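Side-chain contacts in cysteine synthase (Helicobacter pylori, PDB 6AHI), which uses pyridoxal 5'-phosphate to make L-cysteine and acetate from O-acetyl-L-serine and hydrogen sulfide, and also has cystathionine beta-synthase activity: residues F17-N21 with K22-I26; G203-P206 with E207-L211. One frame throughout, in Å; residues are numbered along the deposited sequence.

Both interactions lie where a strand of the same six-stranded mixed sheet runs out into a loop. Interaction 1 comes first along the chain. It follows strand 16-19, an outermost strand within the chain, paired antiparallel with strand 31-36. Interaction 2 follows strand 200-206, which lies between strands 174-178 and 240-244 near the other side of the sheet. The centres are 25 Å apart and the nearest atoms about 14 Å, so the two do not touch. Interaction 1 is away from the annotated sites, and its strand continues the sheet into the second subunit of the homodimer. Interaction 2 is nearer the residues that probably bind pyridoxal 5'-phosphate.

Interaction 1 of 2, residues F17-N21 with K22-I26; sequences FKFTN and KDYPI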
ATOM      1  N   PHE A  17       5.495  -4.061  13.936  1.00 14.42           N
ATOM      2  CA  PHE A  17       6.332  -2.974  14.322  1.00 14.76           C
ATOM      3  C   PHE A  17       6.474  -2.964  15.842  1.00 15.69           C
ATOM      4  O   PHE A  17       5.454  -2.980  16.571  1.00 15.55           O
ATOM      5  CB  PHE A  17       5.739  -1.652  13.839  1.00 15.42           C
ATOM      6  CG  PHE A  17       6.775  -0.551  13.714  1.00 16.01           C
ATOM      7  CD1 PHE A  17       7.199   0.135  14.836  1.00 17.90           C
ATOM      8  CD2 PHE A  17       7.417  -0.303  12.517  1.00 16.29           C
ATOM      9  CE1 PHE A  17       8.209   1.084  14.757  1.00 18.33           C
ATOM     10  CE2 PHE A  17       8.393   0.677  12.419  1.00 17.30           C
ATOM     11  CZ  PHE A  17       8.803   1.357  13.544  1.00 18.87           C
ATOM     12  N   LYS A  18       7.716  -2.915  16.333  1.00 15.43           N
ATOM     13  CA  LYS A  18       7.979  -2.856  17.774  1.00 16.73           C
ATOM     14  C   LYS A  18       8.407  -1.442  18.177  1.00 16.41           C
ATOM     15  O   LYS A  18       9.394  -0.881  17.642  1.00 17.06           O
ATOM     16  CB  LYS A  18       9.059  -3.843  18.203  1.00 20.11           C
ATOM     17  CG  LYS A  18       9.350  -3.879  19.698  1.00 22.45           C
ATOM     18  CD  LYS A  18      10.607  -4.677  19.981  1.00 24.19           C
ATOM     19  CE  LYS A  18      10.756  -5.018  21.439  1.00 26.83           C
ATOM     20  NZ  LYS A  18      11.990  -5.820  21.608  1.00 32.79           N
ATOM     21  N   PHE A  19       7.625  -0.860  19.093  1.00 16.54           N
ATOM     22  CA  PHE A  19       7.881   0.437  19.697  1.00 16.50           C
ATOM     23  C   PHE A  19       8.380   0.248  21.138  1.00 18.12           C
ATOM     24  O   PHE A  19       7.816  -0.545  21.910  1.00 18.34           O
ATOM     25  CB  PHE A  19       6.595   1.261  19.747  1.00 16.96           C
ATOM     26  CG  PHE A  19       5.905   1.486  18.430  1.00 16.72           C
ATOM     27  CD1 PHE A  19       6.160   2.637  17.684  1.00 17.79           C
ATOM     28  CD2 PHE A  19       4.931   0.608  17.976  1.00 15.86           C
ATOM     29  CE1 PHE A  19       5.472   2.882  16.498  1.00 17.50           C
ATOM     30  CE2 PHE A  19       4.272   0.847  16.783  1.00 16.45           C
ATOM     31  CZ  PHE A  19       4.546   1.973  16.042  1.00 17.18           C
ATOM     32  N   THR A  20       9.414   1.017  21.528  1.00 19.32           N
ATOM     33  CA  THR A  20       9.923   1.012  22.891  1.00 21.44           C
ATOM     34  C   THR A  20      10.019   2.443  23.419  1.00 21.56           C
ATOM     35  O   THR A  20       9.609   3.399  22.738  1.00 20.13           O
ATOM     36  CB  THR A  20      11.310   0.356  22.941  1.00 22.93           C
ATOM     37  OG1 THR A  20      12.196   1.222  22.228  1.00 24.14           O
ATOM     38  CG2 THR A  20      11.310  -1.031  22.343  1.00 24.55           C
ATOM     39  N   ASN A  21      10.627   2.580  24.612  1.00 22.11           N
ATOM     40  CA  ASN A  21      10.791   3.891  25.288  1.00 24.50           C
ATOM     41  C   ASN A  21      11.677   4.834  24.463  1.00 25.84           C
ATOM     42  O   ASN A  21      11.729   6.020  24.800  1.00 29.35           O
ATOM     43  CB  ASN A  21      11.346   3.769  26.720  1.00 25.54           C
ATOM     44  CG  ASN A  21      12.735   3.181  26.796  1.00 26.63           C
ATOM     45  OD1 ASN A  21      13.255   2.666  25.816  1.00 28.67           O
ATOM     46  ND2 ASN A  21      13.351   3.230  27.965  1.00 30.10           N
ATOM     47  N   LYS A  22      12.373   4.317  23.429  1.00 25.76           N
ATOM     48  CA  LYS A  22      13.177   5.121  22.499  1.00 28.64           C
ATOM     49  C   LYS A  22      12.285   5.963  21.584  1.00 27.04           C
ATOM     50  O   LYS A  22      12.751   6.912  21.031  1.00 26.79           O
ATOM     51  CB  LYS A  22      13.962   4.287  21.475  1.00 33.59           C
ATOM     52  CG  LYS A  22      15.050   3.380  22.006  1.00 43.26           C
ATOM     53  CD  LYS A  22      15.976   4.076  22.946  1.00 50.65           C
ATOM     54  CE  LYS A  22      16.850   3.097  23.699  1.00 60.39           C
ATOM     55  NZ  LYS A  22      16.164   2.548  24.898  1.00 66.25           N
ATOM     56  N   ASP A  23      11.055   5.499  21.345  1.00 24.68           N
ATOM     57  CA  ASP A  23      10.149   6.009  20.323  1.00 24.73           C
ATOM     58  C   ASP A  23       9.071   6.908  20.947  1.00 24.25           C
ATOM     59  O   ASP A  23       8.723   7.955  20.400  1.00 24.74           O
ATOM     60  CB  ASP A  23       9.444   4.829  19.645  1.00 25.41           C
ATOM     61  CG  ASP A  23      10.402   3.873  18.980  1.00 31.05           C
ATOM     62  OD1 ASP A  23      11.222   4.366  18.186  1.00 29.81           O
ATOM     63  OD2 ASP A  23      10.364   2.658  19.296  1.00 28.07           O
ATOM     64  N   TYR A  24       8.524   6.456  22.078  1.00 23.48           N
ATOM     65  CA  TYR A  24       7.366   7.051  22.749  1.00 25.69           C
ATOM     66  C   TYR A  24       7.487   6.821  24.254  1.00 27.43           C
ATOM     67  O   TYR A  24       8.200   5.923  24.651  1.00 24.42           O
ATOM     68  CB  TYR A  24       6.062   6.403  22.254  1.00 24.22           C
ATOM     69  CG  TYR A  24       5.721   6.794  20.843  1.00 25.02           C
ATOM     70  CD1 TYR A  24       5.139   8.028  20.566  1.00 25.05           C
ATOM     71  CD2 TYR A  24       6.043   5.959  19.781  1.00 23.35           C
ATOM     72  CE1 TYR A  24       4.868   8.407  19.264  1.00 25.58           C
ATOM     73  CE2 TYR A  24       5.793   6.336  18.475  1.00 23.19           C
ATOM     74  CZ  TYR A  24       5.199   7.558  18.222  1.00 25.55           C
ATOM     75  OH  TYR A  24       4.978   7.948  16.936  1.00 27.60           O
ATOM     76  N   PRO A  25       6.775   7.583  25.120  1.00 30.18           N
ATOM     77  CA  PRO A  25       6.781   7.336  26.577  1.00 29.08           C
ATOM     78  C   PRO A  25       6.196   5.985  27.025  1.00 28.59           C
ATOM     79  O   PRO A  25       5.155   5.889  27.601  1.00 29.74           O
ATOM     80  CB  PRO A  25       5.966   8.514  27.140  1.00 32.23           C
ATOM     81  CG  PRO A  25       5.061   8.926  25.966  1.00 32.62           C
ATOM     82  CD  PRO A  25       5.969   8.768  24.750  1.00 30.76           C
ATOM     83  N   ILE A  26       6.964   4.923  26.806  1.00 27.66           N
ATOM     84  CA  ILE A  26       6.614   3.546  27.150  1.00 26.02           C
ATOM     85  C   ILE A  26       7.553   3.153  28.290  1.00 24.57           C
ATOM     86  O   ILE A  26       8.725   3.463  28.213  1.00 24.27           O
ATOM     87  CB  ILE A  26       6.780   2.696  25.882  1.00 24.57           C
ATOM     88  CG1 ILE A  26       5.761   3.109  24.818  1.00 26.77           C
ATOM     89  CG2 ILE A  26       6.703   1.208  26.163  1.00 26.02           C
ATOM     90  CD1 ILE A  26       6.074   2.625  23.412  1.00 25.75           C
TER
HETATM   91  O   HOH W   1      11.509   0.682  17.856  1.00 31.57           O
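Asp23 turns its carboxylate back to Thr20. Its OD2 accepts a hydrogen bond from Thr20 N at 2.9 Å, nearly straight at 167°. The donor meets the anti side of the carboxylate, close to its plane. Asp23 CG stands beside its own backbone N (chi1 -60°), which directs OD2 to Thr20 N. A water donates to this OD2 and to Lys18 O. Asp23 N donates to Thr20 O at 2.9 Å, from above the carbonyl plane. Tyr24 N adds a weak bond to that oxygen, its second backbone donor. The Asp23 N bond closes a beta turn from Thr20 to Asp23, where strand 16-19 gives way to the loop before strand 31-36. Thr20 OG1 weakly accepts from Lys22 N at 3.3 Å, the bond of an ST turn. Lys22 lies alongside Asn21, and its chain, bent at chi2 and chi4, brings NZ to Asn21 OD1 at 3.1 Å. Phe19 CD1 packs on Tyr24 CE2 at 3.8 Å, and the rings meet obliquely, planes at 63°. Ile26 CD1 touches Phe19 CB at 3.9 Å. Phe17 CD1 lies over the centre of one face of the Phe19 ring. Further out, Phe272 meets both the Phe19 and Tyr24 rings, edge-to-face with Tyr24. Tyr24 OH is hydrogen-bonded to Asn260 OD1 of helix 246-260. Phe17 pairs with a parallel strand of the second subunit, carrying the sheet across the interface.

Interaction 2 of 2, residues G203-P206 with E207-L211; sequences GVEP and EGSIL
Glu205 lays its side chain against Ser209, with CB 3.6 Å from Ser209 CB. Its carboxylate then reaches on to Leu211. Glu205 CG sits between the backbone N and the carbonyl carbon (chi1 60°), and the chain is extended beyond it, which carries the carboxylate past Ser209 to the backbone of Leu211. Leu211 N donates to Glu205 OE1 at 2.9 Å. It meets the syn side of the carboxylate, 23° out of its plane. Ser209 OG lies 2.8 Å from the same Glu205 OE1. The other carboxylate oxygen is held too. A water donates to Glu205 OE2 and to Ser209 O, and Thr243 OG1 is hydrogen-bonded to OE2. Partners at both oxygens should restrict rotation of the carboxylate, and the donors probably favour its charged form.

The backbone under this grip is a type II beta turn from Pro206 to Ser209. Ser209 N closes it on Pro206 O at 3.1 Å. Gly208 takes the third position with phi 90°, as glycine often does in a type II turn. The Pro206 ring meets Ser209 through CD, 4.0 Å from Ser209 CB. The Pro206 side chain lies about 8 Å from Gly180 and from the side chain of Ser267, which probably bind pyridoxal 5'-phosphate. Outside the turn, Ser209 OG is hydrogen-bonded to Val226 N, and Glu207 OE2 to Asp246 N at the start of helix 246-260. Strand 200-206 lies between strands 174-178 and 240-244: backbone hydrogen bonds join Val204 to Ala177 and Ile179, and Glu205 to Glu242, while Leu211 packs on Phe241.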
ATOM      1  N   GLY A 203     -10.766  -2.671  24.368  1.00 25.21           N
ATOM      2  CA  GLY A 203     -11.395  -2.262  23.117  1.00 25.79           C
ATOM      3  C   GLY A 203     -11.290  -0.759  22.962  1.00 26.36           C
ATOM      4  O   GLY A 203     -11.325  -0.038  23.951  1.00 28.93           O
ATOM      5  N   VAL A 204     -11.123  -0.277  21.731  1.00 25.96           N
ATOM      6  CA  VAL A 204     -10.849   1.129  21.515  1.00 26.55           C
ATOM      7  C   VAL A 204     -11.976   1.708  20.658  1.00 27.60           C
ATOM      8  O   VAL A 204     -12.348   1.107  19.683  1.00 27.65           O
ATOM      9  CB  VAL A 204      -9.481   1.314  20.853  1.00 25.19           C
ATOM     10  CG1 VAL A 204      -9.141   2.777  20.640  1.00 26.20           C
ATOM     11  CG2 VAL A 204      -8.393   0.601  21.641  1.00 24.18           C
ATOM     12  N   GLU A 205     -12.482   2.877  21.068  1.00 30.01           N
ATOM     13  CA  GLU A 205     -13.565   3.565  20.390  1.00 32.57           C
ATOM     14  C   GLU A 205     -13.220   5.045  20.355  1.00 33.16           C
ATOM     15  O   GLU A 205     -12.504   5.546  21.222  1.00 34.40           O
ATOM     16  CB  GLU A 205     -14.890   3.358  21.133  1.00 36.04           C
ATOM     17  CG  GLU A 205     -14.849   3.877  22.572  1.00 38.53           C
ATOM     18  CD  GLU A 205     -16.176   4.044  23.304  1.00 41.36           C
ATOM     19  OE1 GLU A 205     -17.210   3.648  22.730  1.00 41.98           O
ATOM     20  OE2 GLU A 205     -16.161   4.556  24.460  1.00 40.11           O
ATOM     21  N   PRO A 206     -13.727   5.784  19.358  1.00 35.09           N
ATOM     22  CA  PRO A 206     -13.606   7.240  19.337  1.00 38.17           C
ATOM     23  C   PRO A 206     -14.673   7.892  20.226  1.00 40.06           C
ATOM     24  O   PRO A 206     -15.671   7.269  20.538  1.00 39.45           O
ATOM     25  CB  PRO A 206     -13.876   7.570  17.862  1.00 38.99           C
ATOM     26  CG  PRO A 206     -14.904   6.534  17.465  1.00 38.92           C
ATOM     27  CD  PRO A 206     -14.480   5.272  18.202  1.00 36.09           C
ATOM     28  N   GLU A 207     -14.432   9.149  20.609  1.00 43.46           N
ATOM     29  CA  GLU A 207     -15.455  10.000  21.248  1.00 45.71           C
ATOM     30  C   GLU A 207     -16.702   9.944  20.371  1.00 45.80           C
ATOM     31  O   GLU A 207     -16.599   9.919  19.137  1.00 42.69           O
ATOM     32  CB  GLU A 207     -14.966  11.441  21.426  1.00 48.02           C
ATOM     33  CG  GLU A 207     -14.625  12.128  20.108  1.00 50.23           C
ATOM     34  CD  GLU A 207     -14.307  13.614  20.214  1.00 53.12           C
ATOM     35  OE1 GLU A 207     -14.917  14.277  21.102  1.00 58.81           O
ATOM     36  OE2 GLU A 207     -13.497  14.120  19.393  1.00 46.69           O
ATOM     37  N   GLY A 208     -17.868   9.884  21.035  1.00 48.71           N
ATOM     38  CA  GLY A 208     -19.156   9.786  20.377  1.00 47.92           C
ATOM     39  C   GLY A 208     -19.596   8.355  20.125  1.00 47.97           C
ATOM     40  O   GLY A 208     -20.665   8.127  19.551  1.00 49.04           O
ATOM     41  N   SER A 209     -18.776   7.385  20.551  1.00 44.32           N
ATOM     42  CA  SER A 209     -19.159   5.976  20.645  1.00 44.80           C
ATOM     43  C   SER A 209     -19.657   5.716  22.081  1.00 44.91           C
ATOM     44  O   SER A 209     -19.322   6.475  22.977  1.00 48.77           O
ATOM     45  CB  SER A 209     -17.955   5.122  20.258  1.00 44.24           C
ATOM     46  OG  SER A 209     -18.274   3.749  20.135  1.00 44.18           O
ATOM     47  N   ILE A 210     -20.390   4.626  22.328  1.00 44.68           N
ATOM     48  CA  ILE A 210     -21.168   4.489  23.611  1.00 45.64           C
ATOM     49  C   ILE A 210     -20.571   3.482  24.617  1.00 44.20           C
ATOM     50  O   ILE A 210     -21.125   3.323  25.687  1.00 42.21           O
ATOM     51  CB  ILE A 210     -22.648   4.148  23.311  1.00 49.97           C
ATOM     52  CG1 ILE A 210     -22.795   2.901  22.424  1.00 49.36           C
ATOM     53  CG2 ILE A 210     -23.357   5.358  22.726  1.00 50.50           C
ATOM     54  CD1 ILE A 210     -22.351   1.612  23.081  1.00 48.37           C
ATOM     55  N   LEU A 211     -19.445   2.818  24.313  1.00 42.28           N
ATOM     56  CA  LEU A 211     -19.029   1.633  25.119  1.00 41.42           C
ATOM     57  C   LEU A 211     -18.671   2.032  26.558  1.00 41.94           C
ATOM     58  O   LEU A 211     -18.893   1.242  27.479  1.00 43.50           O
ATOM     59  CB  LEU A 211     -17.876   0.902  24.421  1.00 41.95           C
ATOM     60  CG  LEU A 211     -18.270   0.112  23.163  1.00 43.25           C
ATOM     61  CD1 LEU A 211     -17.053  -0.378  22.392  1.00 44.56           C
ATOM     62  CD2 LEU A 211     -19.171  -1.056  23.504  1.00 45.04           C
TER
HETATM   63  O   HOH W   2     -18.462   6.198  25.766  1.00 35.32           O